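Local coordinates for DUF1896 domain-containing protein (Porphyromonas gingivalis, PDB 2APL) that is of unknown function, a largely helical protein of the DUF1896 family whose single chain makes up the whole assembly, at residues Thr135-Ile138 and Val139-Glu143. Numbering follows the deposited sequence.
Sequences TGTI and VLLIE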
loop_
_atom_site.group_PDB
_atom_site.type_symbol
_atom_site.label_atom_id
_atom_site.label_comp_id
_atom_site.label_asym_id
_atom_site.label_seq_id
_atom_site.Cartn_x
_atom_site.Cartn_y
_atom_site.Cartn_z
ATOM N N THR A 135 10.046 -14.577 4.141
ATOM C CA THR A 135 10.576 -15.653 3.303
ATOM C C THR A 135 10.570 -16.989 4.086
ATOM O O THR A 135 10.030 -18.004 3.600
ATOM C CB THR A 135 11.988 -15.279 2.765
ATOM O OG1 THR A 135 11.927 -14.009 2.061
ATOM C CG2 THR A 135 12.551 -16.379 1.849
ATOM N N GLY A 136 11.103 -16.955 5.315
ATOM C CA GLY A 136 11.136 -18.113 6.186
ATOM C C GLY A 136 9.785 -18.698 6.542
ATOM O O GLY A 136 9.612 -19.931 6.597
ATOM N N THR A 137 8.828 -17.819 6.784
ATOM C CA THR A 137 7.456 -18.206 7.027
ATOM C C THR A 137 6.824 -18.926 5.821
ATOM O O THR A 137 6.182 -19.977 5.967
ATOM C CB THR A 137 6.611 -16.957 7.420
ATOM O OG1 THR A 137 7.164 -16.389 8.643
ATOM C CG2 THR A 137 5.132 -17.319 7.616
ATOM N N ILE A 138 6.968 -18.349 4.647
ATOM C CA ILE A 138 6.467 -19.005 3.433
ATOM C C ILE A 138 7.137 -20.353 3.163
ATOM O O ILE A 138 6.457 -21.343 2.824
ATOM C CB ILE A 138 6.519 -18.037 2.205
ATOM C CG1 ILE A 138 5.565 -16.858 2.491
ATOM C CG2 ILE A 138 6.100 -18.740 0.866
ATOM C CD1 ILE A 138 5.855 -15.580 1.551
ATOM N N VAL A 139 8.453 -20.428 3.354
ATOM C CA VAL A 139 9.124 -21.747 3.320
ATOM C C VAL A 139 8.423 -22.739 4.266
ATOM O O VAL A 139 8.197 -23.886 3.904
ATOM C CB VAL A 139 10.648 -21.639 3.640
ATOM C CG1 VAL A 139 11.272 -23.020 3.850
ATOM C CG2 VAL A 139 11.356 -20.905 2.506
ATOM N N LEU A 140 8.062 -22.284 5.467
ATOM C CA LEU A 140 7.505 -23.203 6.434
ATOM C C LEU A 140 6.121 -23.607 5.979
ATOM O O LEU A 140 5.752 -24.776 6.163
ATOM C CB LEU A 140 7.424 -22.598 7.847
ATOM C CG LEU A 140 8.800 -22.575 8.527
ATOM C CD1 LEU A 140 8.723 -21.894 9.920
ATOM C CD2 LEU A 140 9.428 -23.945 8.621
ATOM N N LEU A 141 5.360 -22.634 5.468
ATOM C CA LEU A 141 3.987 -22.876 4.967
ATOM C C LEU A 141 4.003 -23.930 3.870
ATOM O O LEU A 141 3.225 -24.892 3.913
ATOM C CB LEU A 141 3.327 -21.567 4.476
ATOM C CG LEU A 141 2.721 -20.635 5.557
ATOM C CD1 LEU A 141 2.456 -19.207 4.963
ATOM C CD2 LEU A 141 1.438 -21.253 6.190
ATOM N N ILE A 142 4.919 -23.801 2.924
ATOM C CA ILE A 142 5.110 -24.817 1.861
ATOM C C ILE A 142 5.570 -26.197 2.400
ATOM O O ILE A 142 4.980 -27.227 2.045
ATOM C CB ILE A 142 6.130 -24.330 0.830
ATOM C CG1 ILE A 142 5.641 -23.011 0.170
ATOM C CG2 ILE A 142 6.428 -25.415 -0.258
ATOM C CD1 ILE A 142 6.670 -22.401 -0.821
ATOM N N GLU A 143 6.606 -26.218 3.251
ATOM C CA GLU A 143 7.137 -27.484 3.766
ATOM C C GLU A 143 6.112 -28.225 4.631
ATOM O O GLU A 143 6.071 -29.444 4.652
ATOM C CB GLU A 143 8.398 -27.242 4.605
ATOM C CG GLU A 143 9.656 -26.772 3.791
ATOM C CD GLU A 143 10.912 -26.543 4.682
ATOM O OE1 GLU A 143 10.776 -26.344 5.939
ATOM O OE2 GLU A 143 12.032 -26.538 4.109
#
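I138 and I142 sit one turn apart on helix 126-143, and their side chains meet through methyl groups: CG2 of I138 lies 4.1 Å from CD1 of I142. With chi1 of I138 at -64°, CG2 is the branch anti to the backbone N, which carries it forward along the helix. I142 extends its CG1 arm back to the same turn, CG1 making a close, non-hydrogen-bonding contact of 3.2 Å with I138 O, the oxygen that accepts I142 N. T137 CG2 likewise approaches L141 CD1, at 4.2 Å.

Four i to i+4 backbone hydrogen bonds hold the turns together. V139 N to T135 O and I142 N to I138 O (2.9 Å) are nearly straight, each 173° at the hydrogen. L140 N to G136 O is more bent, at 141°, its donor tilted from the carbonyl plane, while L141 N reaches T137 O at 2.8 Å.

The threonine hydroxyls turn back to the preceding turn, T135 OG1 bonding Y131 O and T137 OG1 bonding E133 O. The loop residue F86 touches I138, V139 and I142. Thus the T135-I138 carbonyls are satisfied within the helix, while T135, T137 and buried, aliphatic I138 meet helices 74-85 and 106-112.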